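Local coordinates for G-protein alpha subunit Galpha7 (PDB 6NE6) that probably binds and hydrolyses GTP as the alpha subunit of a heterotrimeric G protein, switching between active and inactive states in signalling, at residues Glu74-Arg77 with Gln78-Glu81; Gln117-Ala120 with Arg121-Glu124; Gly36-Thr39 with Glu40-Thr43; Ser149-Asp152 with Val153-Arg157. One frame throughout, in Å; residues are numbered along the deposited sequence.

How the contacts relate
All four are local contacts in the part of the chain that, by family, forms the helical domain of a G-protein alpha subunit. Contact 4 sits deepest, with its centre about 11 Å from the centre of the chain. Contact 3 is a surface contact, and contacts 1 and 2 are partly buried. Contacts 3 and 4 each start a helix with a capping box, T38 with E41 and S149 with D152. They also touch: F37 CZ lies 3.6 Å from V153 CG1. Contact 1 lies on helix 74-89 and relies on salt bridges between side chains. Contact 2 lies at the C-terminal end of helix 113-120, where R122 turns back to a carbonyl and R121 pairs with E124.

Contact 1 of 4, residues Glu74-Arg77 with Gln78-Glu81; sequences EENR and QRAE. With EDO (1,2-ethanediol), chain E.
E75 OE2 is gripped by both terminal nitrogens of R79. R79 NH1 lies 2.7 Å and R79 NH2 3.0 Å from E75 OE2. The two side chains run side by side, one helical turn apart. OE2 sits in the guanidinium plane but is met on its anti side, and the carboxylate is turned 78° against the guanidinium. R79 NH1 also donates to N76 OD1 at 2.9 Å, nearly along the C=O axis of the amide, which fixes the rotation of the group. D105 takes R79 NE and E112 takes N76 ND2, tying this side of helix 74-89 to its neighbours.

R77 works on another side of the helix. It is bent at chi3 (58°), which turns its NE and NH2 back to E74. R77 NE meets E74 OE1 at 3.0 Å in an almost straight bond, and R77 NH2 donates to E74 OE2. R77 NH1 reaches forward to E81 OE2 at 2.5 Å, coming from above the carboxylate plane. E74, R77 and E81 thus form a salt-bridge network, and the shared positive charge probably eases the repulsion between the glutamates. A bound ethanediol donates to E74 OE1. Such i to i+3 and i to i+4 ion pairs are typical of the exposed side of an alpha helix, here one assigned by family to the helical domain.

Contact 2 of 4, residues Gln117-Ala120 with Arg121-Glu124; sequences QAMA and RRNE
R122 folds its side chain back over the carbonyl of M119, in the turn where helix 113-120 gives way to a short 3-10 segment. This is the C-terminal end of a helix in the helical domain of the family. The M119 carbonyl oxygen receives R122 NH1 at 3.0 Å, from above the carbonyl plane. R122 N approaches the same oxygen, but that bond is weak. The first torsion of R122 (chi1 56°) sets CG between its backbone N and carbonyl carbon. From there the chain runs extended to NE and passes close along the M119 oxygen, with CG of R122 3.2 Å from it. The M119 side chain crosses this aliphatic part at a slant. Its methyl CE touches R122 CD at 3.6 Å, and SD also lies against CD. M119 is buried against L60 of helix 39-66 and W110, and the R122 stem also touches I127.

R121 faces a different way. Its backbone N bonds to A118 O at 3.0 Å and only weakly to Q117 O. The alpha-helical pattern is therefore tightening into a turn. Its guanidinium leads away from the helix and grips E124 side-on, with R121 NE on E124 OE2 at 2.7 Å. The 3-10 segment brings the two together, as E124 N bonds to R121 O. R121 NH2 completes the grip at 2.9 Å from E124 OE1, using the syn lone pair of that oxygen.

Contact 3 of 4, residues Gly36-Thr39 with Glu40-Thr43; sequences GFTT and EEKT. With EDO (1,2-ethanediol), chain I.
T39 O accepts twice from the same residue, T43. T43 N comes at 2.9 Å and T43 OG1 at 2.8 Å from T39 O, on opposite faces of the carbonyl plane.

One residue earlier, T38 and E41 exchange bonds in both directions. E41 N gives a bond of 3.1 Å to T38 OG1. T38 N returns one of 3.1 Å to E41 OE1, on the anti lone pair of that oxygen. The first torsion of T38 (chi1 65°) places OG1 between its backbone N and carbonyl carbon, where it faces the E41 N-H in the first turn of helix 39-66. E41 stretches its chain back past T38, with its CG 3.3 Å from T38 OG1. Its OE1 then lies at the edge of the F37 ring. R30 of helix 22-32 forms a salt bridge with E41 OE2, so the capping carboxylate also links the two helices.

K42 lays its extended chain along T38 O and F37. Together T38 and E41 form a capping box, the classic start of an alpha helix, which by family is the first helix of the helical domain.

Contact 4 of 4, residues Ser149-Asp152 with Val153-Arg157; sequences SEED and VVRAR
This is a short-range contact within the single short helix 150-154, from its N-cap to the turn that follows. E151 and R155 touch across it, and a capping box of S149 and D152 opens it. In this family such a helix closes the helical domain before the chain returns to the GTPase domain. S149 OG accepts D152 N at 3.0 Å. S149 N gives 3.1 Å to D152 OD2, which it meets from above the carboxylate plane. D152 is buried and well satisfied: Y146 and R140 also bind OD2, and Y133 binds OD1. These partners probably favour its charged form.

The backbone then runs in helical steps. V153 N bonds to S149 O, and V154 N to E150 O at 3.1 Å. V153 CG2 lies against S149 O, while V154 CG2 packs on E150 O at 3.4 Å. V154 also faces T24, Q28 and L31 of helix 22-32, and K27 NZ donates to the carbonyl oxygens of V153 and V154.

E151 and R155 form a salt bridge, lying alongside each other and pointing the same way, with Y133 against both. Both chains are extended, and the E151 carboxylate is turned 35° from the guanidinium. R155 NE reaches E151 OE2 at 3.1 Å, on the anti side of that oxygen. A water also donates to E151 OE2, at 2.7 Å, and weakly bridges to R155 NH2.

Contact 1 of 4, residues Glu74-Arg77 with Gln78-Glu81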
loop_
_atom_site.group_PDB
_atom_site.type_symbol
_atom_site.label_atom_id
_atom_site.label_comp_id
_atom_site.label_asym_id
_atom_site.label_seq_id
_atom_site.Cartn_x
_atom_site.Cartn_y
_atom_site.Cartn_z
ATOM N N GLU A 74 -31.714 15.068 -8.182
ATOM C CA GLU A 74 -31.798 15.664 -6.854
ATOM C C GLU A 74 -31.672 14.598 -5.776
ATOM O O GLU A 74 -31.080 14.839 -4.720
ATOM C CB GLU A 74 -33.111 16.432 -6.687
ATOM C CG GLU A 74 -33.256 17.070 -5.310
ATOM C CD GLU A 74 -32.259 18.203 -5.061
ATOM O OE1 GLU A 74 -31.616 18.674 -6.027
ATOM O OE2 GLU A 74 -32.123 18.629 -3.893
ATOM N N GLU A 75 -32.223 13.407 -6.026
ATOM C CA GLU A 75 -32.088 12.320 -5.061
ATOM C C GLU A 75 -30.622 11.984 -4.792
ATOM O O GLU A 75 -30.209 11.851 -3.633
ATOM C CB GLU A 75 -32.844 11.090 -5.558
ATOM C CG GLU A 75 -32.702 9.896 -4.653
ATOM C CD GLU A 75 -33.262 8.621 -5.272
ATOM O OE1 GLU A 75 -34.273 8.693 -6.004
ATOM O OE2 GLU A 75 -32.677 7.543 -5.029
ATOM N N ASN A 76 -29.815 11.823 -5.848
ATOM C CA ASN A 76 -28.398 11.526 -5.630
ATOM C C ASN A 76 -27.634 12.730 -5.088
ATOM O O ASN A 76 -26.630 12.559 -4.381
ATOM C CB ASN A 76 -27.749 11.026 -6.922
ATOM C CG ASN A 76 -27.956 9.550 -7.134
ATOM O OD1 ASN A 76 -28.559 8.875 -6.300
ATOM N ND2 ASN A 76 -27.468 9.037 -8.256
ATOM N N ARG A 77 -28.086 13.948 -5.401
ATOM C CA ARG A 77 -27.437 15.117 -4.826
ATOM C C ARG A 77 -27.646 15.160 -3.317
ATOM O O ARG A 77 -26.716 15.459 -2.562
ATOM C CB ARG A 77 -27.963 16.399 -5.467
ATOM C CG ARG A 77 -27.030 17.589 -5.234
ATOM C CD ARG A 77 -27.696 18.920 -5.537
ATOM N NE ARG A 77 -28.900 19.103 -4.732
ATOM C CZ ARG A 77 -28.897 19.480 -3.457
ATOM N NH1 ARG A 77 -27.750 19.716 -2.836
ATOM N NH2 ARG A 77 -30.044 19.619 -2.803
ATOM N N GLN A 78 -28.861 14.859 -2.865
ATOM C CA GLN A 78 -29.131 14.877 -1.431
ATOM C C GLN A 78 -28.421 13.726 -0.741
ATOM O O GLN A 78 -27.939 13.864 0.388
ATOM C CB GLN A 78 -30.639 14.824 -1.188
ATOM C CG GLN A 78 -31.354 16.096 -1.618
ATOM C CD GLN A 78 -32.866 15.950 -1.654
ATOM O OE1 GLN A 78 -33.400 14.839 -1.626
ATOM N NE2 GLN A 78 -33.564 17.078 -1.725
ATOM N N ARG A 79 -28.332 12.590 -1.426
ATOM C CA ARG A 79 -27.578 11.452 -0.922
ATOM C C ARG A 79 -26.103 11.806 -0.764
ATOM O O ARG A 79 -25.472 11.476 0.250
ATOM C CB ARG A 79 -27.796 10.288 -1.890
ATOM C CG ARG A 79 -27.252 8.953 -1.501
ATOM C CD ARG A 79 -27.796 7.897 -2.473
ATOM N NE ARG A 79 -29.131 7.438 -2.084
ATOM C CZ ARG A 79 -30.189 7.385 -2.888
ATOM N NH1 ARG A 79 -30.100 7.742 -4.170
ATOM N NH2 ARG A 79 -31.356 6.956 -2.402
ATOM N N ALA A 80 -25.547 12.523 -1.737
ATOM C CA ALA A 80 -24.161 12.955 -1.639
ATOM C C ALA A 80 -23.968 13.920 -0.476
ATOM O O ALA A 80 -22.964 13.835 0.245
ATOM C CB ALA A 80 -23.722 13.595 -2.956
ATOM N N GLU A 81 -24.913 14.848 -0.281
ATOM C CA GLU A 81 -24.825 15.762 0.856
ATOM C C GLU A 81 -24.872 15.004 2.180
ATOM O O GLU A 81 -24.147 15.341 3.122
ATOM C CB GLU A 81 -25.946 16.801 0.792
ATOM C CG GLU A 81 -25.787 17.816 -0.318
ATOM C CD GLU A 81 -26.572 19.087 -0.051
ATOM O OE1 GLU A 81 -25.991 20.039 0.513
ATOM O OE2 GLU A 81 -27.773 19.127 -0.392
HETATM C C1 EDO E . -29.465 18.096 -9.128
HETATM O O1 EDO E . -30.628 18.668 -8.516
HETATM C C2 EDO E . -29.878 17.353 -10.392
HETATM O O2 EDO E . -30.473 18.268 -11.316
#

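Contact 2 of 4, residues Gln117-Ala120 with Arg121-Glu124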
loop_
_atom_site.group_PDB
_atom_site.type_symbol
_atom_site.label_atom_id
_atom_site.label_comp_id
_atom_site.label_asym_id
_atom_site.label_seq_id
_atom_site.Cartn_x
_atom_site.Cartn_y
_atom_site.Cartn_z
ATOM N N GLN A 117 -17.261 9.447 -13.429
ATOM C CA GLN A 117 -16.340 10.302 -14.180
ATOM C C GLN A 117 -15.178 10.738 -13.298
ATOM O O GLN A 117 -14.022 10.791 -13.743
ATOM C CB GLN A 117 -17.088 11.523 -14.727
ATOM C CG GLN A 117 -18.010 11.243 -15.937
ATOM C CD GLN A 117 -17.241 11.006 -17.235
ATOM O OE1 GLN A 117 -16.079 11.414 -17.374
ATOM N NE2 GLN A 117 -17.882 10.339 -18.187
ATOM N N ALA A 118 -15.473 11.073 -12.046
ATOM C CA ALA A 118 -14.405 11.404 -11.108
ATOM C C ALA A 118 -13.509 10.199 -10.877
ATOM O O ALA A 118 -12.277 10.326 -10.821
ATOM C CB ALA A 118 -15.002 11.900 -9.788
ATOM N N MET A 119 -14.111 9.012 -10.750
ATOM C CA MET A 119 -13.329 7.797 -10.533
ATOM C C MET A 119 -12.417 7.490 -11.718
ATOM O O MET A 119 -11.307 6.965 -11.528
ATOM C CB MET A 119 -14.261 6.612 -10.253
ATOM C CG MET A 119 -13.538 5.360 -9.798
ATOM S SD MET A 119 -12.712 5.667 -8.216
ATOM C CE MET A 119 -12.091 4.065 -7.822
ATOM N N ALA A 120 -12.852 7.810 -12.946
ATOM C CA ALA A 120 -11.984 7.616 -14.102
ATOM C C ALA A 120 -10.743 8.497 -14.026
ATOM O O ALA A 120 -9.716 8.185 -14.646
ATOM C CB ALA A 120 -12.757 7.905 -15.395
ATOM N N ARG A 121 -10.815 9.587 -13.280
ATOM C CA ARG A 121 -9.684 10.478 -13.064
ATOM C C ARG A 121 -9.101 10.311 -11.660
ATOM O O ARG A 121 -8.555 11.256 -11.092
ATOM C CB ARG A 121 -10.114 11.918 -13.318
ATOM C CG ARG A 121 -10.427 12.150 -14.799
ATOM C CD ARG A 121 -10.963 13.543 -15.074
ATOM N NE ARG A 121 -9.936 14.555 -14.867
ATOM C CZ ARG A 121 -10.045 15.821 -15.263
ATOM N NH1 ARG A 121 -11.144 16.232 -15.898
ATOM N NH2 ARG A 121 -9.054 16.670 -15.023
ATOM N N ARG A 122 -9.181 9.098 -11.108
ATOM C CA ARG A 122 -8.877 8.911 -9.691
ATOM C C ARG A 122 -7.421 9.206 -9.347
ATOM O O ARG A 122 -7.129 9.540 -8.193
ATOM C CB ARG A 122 -9.233 7.494 -9.260
ATOM C CG ARG A 122 -8.571 6.409 -10.048
ATOM C CD ARG A 122 -9.209 5.087 -9.655
ATOM N NE ARG A 122 -8.759 3.960 -10.461
ATOM C CZ ARG A 122 -9.353 3.550 -11.577
ATOM N NH1 ARG A 122 -10.424 4.182 -12.039
ATOM N NH2 ARG A 122 -8.870 2.506 -12.238
ATOM N N ASN A 123 -6.497 9.075 -10.310
ATOM C CA ASN A 123 -5.101 9.417 -10.033
ATOM C C ASN A 123 -4.932 10.874 -9.631
ATOM O O ASN A 123 -3.922 11.223 -9.000
ATOM C CB ASN A 123 -4.217 9.136 -11.247
ATOM C CG ASN A 123 -4.577 9.995 -12.435
ATOM O OD1 ASN A 123 -5.650 9.833 -13.021
ATOM N ND2 ASN A 123 -3.692 10.916 -12.803
ATOM N N GLU A 124 -5.886 11.731 -9.996
ATOM C CA GLU A 124 -5.828 13.151 -9.691
ATOM C C GLU A 124 -6.280 13.464 -8.275
ATOM O O GLU A 124 -6.077 14.597 -7.824
ATOM C CB GLU A 124 -6.683 13.930 -10.697
ATOM C CG GLU A 124 -6.229 13.761 -12.151
ATOM C CD GLU A 124 -7.072 14.575 -13.127
ATOM O OE1 GLU A 124 -7.452 15.713 -12.783
ATOM O OE2 GLU A 124 -7.363 14.073 -14.238
HETATM O O HOH W 1 -7.107 7.617 -13.101
#

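Contact 3 of 4, residues Gly36-Thr39 with Glu40-Thr43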
loop_
_atom_site.group_PDB
_atom_site.type_symbol
_atom_site.label_atom_id
_atom_site.label_comp_id
_atom_site.label_asym_id
_atom_site.label_seq_id
_atom_site.Cartn_x
_atom_site.Cartn_y
_atom_site.Cartn_z
ATOM N N GLY A 36 -2.988 -15.963 10.133
ATOM C CA GLY A 36 -4.042 -15.147 9.564
ATOM C C GLY A 36 -4.852 -14.393 10.603
ATOM O O GLY A 36 -4.554 -14.371 11.797
ATOM N N PHE A 37 -5.903 -13.749 10.119
ATOM C CA PHE A 37 -6.616 -12.781 10.940
ATOM C C PHE A 37 -7.653 -13.463 11.812
ATOM O O PHE A 37 -8.467 -14.261 11.337
ATOM C CB PHE A 37 -7.244 -11.735 10.028
ATOM C CG PHE A 37 -6.255 -11.165 9.067
ATOM C CD1 PHE A 37 -5.139 -10.494 9.547
ATOM C CD2 PHE A 37 -6.401 -11.336 7.701
ATOM C CE1 PHE A 37 -4.188 -9.974 8.669
ATOM C CE2 PHE A 37 -5.455 -10.816 6.806
ATOM C CZ PHE A 37 -4.353 -10.139 7.297
ATOM N N THR A 38 -7.610 -13.148 13.098
ATOM C CA THR A 38 -8.499 -13.749 14.068
ATOM C C THR A 38 -9.859 -13.063 14.047
ATOM O O THR A 38 -10.052 -12.005 13.442
ATOM C CB THR A 38 -7.891 -13.656 15.461
ATOM O OG1 THR A 38 -7.787 -12.278 15.839
ATOM C CG2 THR A 38 -6.501 -14.282 15.466
ATOM N N THR A 39 -10.824 -13.687 14.723
ATOM C CA THR A 39 -12.150 -13.087 14.820
ATOM C C THR A 39 -12.083 -11.730 15.519
ATOM O O THR A 39 -12.745 -10.770 15.098
ATOM C CB THR A 39 -13.095 -14.048 15.548
ATOM O OG1 THR A 39 -13.354 -15.179 14.700
ATOM C CG2 THR A 39 -14.403 -13.380 15.880
ATOM N N GLU A 40 -11.276 -11.624 16.576
ATOM C CA GLU A 40 -11.110 -10.336 17.250
ATOM C C GLU A 40 -10.523 -9.295 16.302
ATOM O O GLU A 40 -11.014 -8.163 16.225
ATOM C CB GLU A 40 -10.223 -10.488 18.487
ATOM C CG GLU A 40 -9.981 -9.178 19.263
ATOM C CD GLU A 40 -9.152 -9.376 20.525
ATOM O OE1 GLU A 40 -8.891 -10.541 20.888
ATOM O OE2 GLU A 40 -8.770 -8.369 21.158
ATOM N N GLU A 41 -9.469 -9.663 15.563
ATOM C CA GLU A 41 -8.865 -8.712 14.626
ATOM C C GLU A 41 -9.881 -8.241 13.590
ATOM O O GLU A 41 -9.970 -7.042 13.296
ATOM C CB GLU A 41 -7.663 -9.332 13.925
ATOM C CG GLU A 41 -6.436 -9.423 14.763
ATOM C CD GLU A 41 -5.258 -9.942 13.966
ATOM O OE1 GLU A 41 -5.371 -11.054 13.419
ATOM O OE2 GLU A 41 -4.238 -9.229 13.884
ATOM N N LYS A 42 -10.637 -9.178 13.006
ATOM C CA LYS A 42 -11.632 -8.815 12.003
ATOM C C LYS A 42 -12.709 -7.916 12.596
ATOM O O LYS A 42 -13.162 -6.962 11.942
ATOM C CB LYS A 42 -12.259 -10.075 11.397
ATOM C CG LYS A 42 -11.322 -10.924 10.525
ATOM C CD LYS A 42 -12.067 -12.213 10.148
ATOM C CE LYS A 42 -11.279 -13.153 9.281
ATOM N NZ LYS A 42 -12.080 -14.416 9.132
ATOM N N THR A 43 -13.152 -8.218 13.823
ATOM C CA THR A 43 -14.140 -7.379 14.500
ATOM C C THR A 43 -13.624 -5.956 14.681
ATOM O O THR A 43 -14.368 -4.979 14.488
ATOM C CB THR A 43 -14.507 -7.987 15.858
ATOM O OG1 THR A 43 -15.016 -9.317 15.667
ATOM C CG2 THR A 43 -15.566 -7.131 16.565
HETATM C C1 EDO I . -4.108 -19.697 9.831
HETATM O O1 EDO I . -3.799 -18.454 9.191
HETATM C C2 EDO I . -4.290 -19.445 11.321
HETATM O O2 EDO I . -5.210 -18.360 11.504
#

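Contact 4 of 4, residues Ser149-Asp152 with Val153-Arg157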
loop_
_atom_site.group_PDB
_atom_site.type_symbol
_atom_site.label_atom_id
_atom_site.label_comp_id
_atom_site.label_asym_id
_atom_site.label_seq_id
_atom_site.Cartn_x
_atom_site.Cartn_y
_atom_site.Cartn_z
ATOM N N SER A 149 -13.555 -10.195 5.328
ATOM C CA SER A 149 -12.842 -11.326 4.771
ATOM C C SER A 149 -11.341 -11.101 4.861
ATOM O O SER A 149 -10.850 -9.990 5.095
ATOM C CB SER A 149 -13.221 -11.548 3.305
ATOM O OG SER A 149 -12.771 -10.460 2.499
ATOM N N GLU A 150 -10.614 -12.192 4.659
ATOM C CA GLU A 150 -9.166 -12.132 4.531
ATOM C C GLU A 150 -8.744 -11.067 3.524
ATOM O O GLU A 150 -7.902 -10.213 3.820
ATOM C CB GLU A 150 -8.680 -13.516 4.113
ATOM C CG GLU A 150 -7.247 -13.804 4.349
ATOM C CD GLU A 150 -6.971 -15.277 4.147
ATOM O OE1 GLU A 150 -6.816 -15.692 2.980
ATOM O OE2 GLU A 150 -6.968 -16.026 5.149
ATOM N N GLU A 151 -9.340 -11.092 2.325
ATOM C CA GLU A 151 -8.951 -10.128 1.300
ATOM C C GLU A 151 -9.340 -8.705 1.697
ATOM O O GLU A 151 -8.594 -7.752 1.427
ATOM C CB GLU A 151 -9.579 -10.508 -0.044
ATOM C CG GLU A 151 -9.188 -9.563 -1.174
ATOM C CD GLU A 151 -9.683 -10.019 -2.530
ATOM O OE1 GLU A 151 -10.463 -10.992 -2.576
ATOM O OE2 GLU A 151 -9.288 -9.402 -3.545
ATOM N N ASP A 152 -10.486 -8.541 2.363
ATOM C CA ASP A 152 -10.861 -7.221 2.881
ATOM C C ASP A 152 -9.761 -6.627 3.750
ATOM O O ASP A 152 -9.462 -5.431 3.659
ATOM C CB ASP A 152 -12.141 -7.297 3.710
ATOM C CG ASP A 152 -13.380 -7.602 2.886
ATOM O OD1 ASP A 152 -13.345 -7.629 1.623
ATOM O OD2 ASP A 152 -14.417 -7.823 3.541
ATOM N N VAL A 153 -9.157 -7.453 4.611
ATOM C CA VAL A 153 -8.156 -6.958 5.554
ATOM C C VAL A 153 -6.851 -6.630 4.831
ATOM O O VAL A 153 -6.222 -5.597 5.092
ATOM C CB VAL A 153 -7.930 -7.975 6.686
ATOM C CG1 VAL A 153 -6.761 -7.515 7.590
ATOM C CG2 VAL A 153 -9.205 -8.162 7.519
ATOM N N VAL A 154 -6.427 -7.501 3.923
ATOM C CA VAL A 154 -5.207 -7.269 3.149
ATOM C C VAL A 154 -5.299 -5.949 2.397
ATOM O O VAL A 154 -4.317 -5.210 2.285
ATOM C CB VAL A 154 -4.963 -8.448 2.194
ATOM C CG1 VAL A 154 -3.812 -8.162 1.218
ATOM C CG2 VAL A 154 -4.681 -9.724 2.987
ATOM N N ARG A 155 -6.483 -5.623 1.892
ATOM C CA ARG A 155 -6.656 -4.415 1.093
ATOM C C ARG A 155 -6.867 -3.151 1.922
ATOM O O ARG A 155 -6.876 -2.057 1.350
ATOM C CB ARG A 155 -7.832 -4.610 0.139
ATOM C CG ARG A 155 -7.513 -5.544 -1.010
ATOM C CD ARG A 155 -8.623 -5.516 -2.016
ATOM N NE ARG A 155 -8.403 -6.409 -3.148
ATOM C CZ ARG A 155 -7.964 -6.016 -4.340
ATOM N NH1 ARG A 155 -7.684 -4.738 -4.565
ATOM N NH2 ARG A 155 -7.825 -6.901 -5.314
ATOM N N ALA A 156 -7.032 -3.263 3.234
ATOM C CA ALA A 156 -7.288 -2.108 4.085
ATOM C C ALA A 156 -5.966 -1.510 4.546
ATOM O O ALA A 156 -5.194 -2.172 5.244
ATOM C CB ALA A 156 -8.124 -2.508 5.294
ATOM N N ARG A 157 -5.729 -0.250 4.194
ATOM C CA ARG A 157 -4.462 0.416 4.511
ATOM C C ARG A 157 -4.555 0.968 5.930
ATOM O O ARG A 157 -5.008 2.085 6.155
ATOM C CB ARG A 157 -4.170 1.511 3.492
ATOM C CG ARG A 157 -2.741 2.079 3.542
ATOM C CD ARG A 157 -2.509 3.096 2.443
ATOM N NE ARG A 157 -3.373 4.263 2.588
ATOM C CZ ARG A 157 -3.061 5.326 3.319
ATOM N NH1 ARG A 157 -1.891 5.364 3.956
ATOM N NH2 ARG A 157 -3.910 6.340 3.411
HETATM O O HOH W 2 -10.143 -9.099 -6.035
#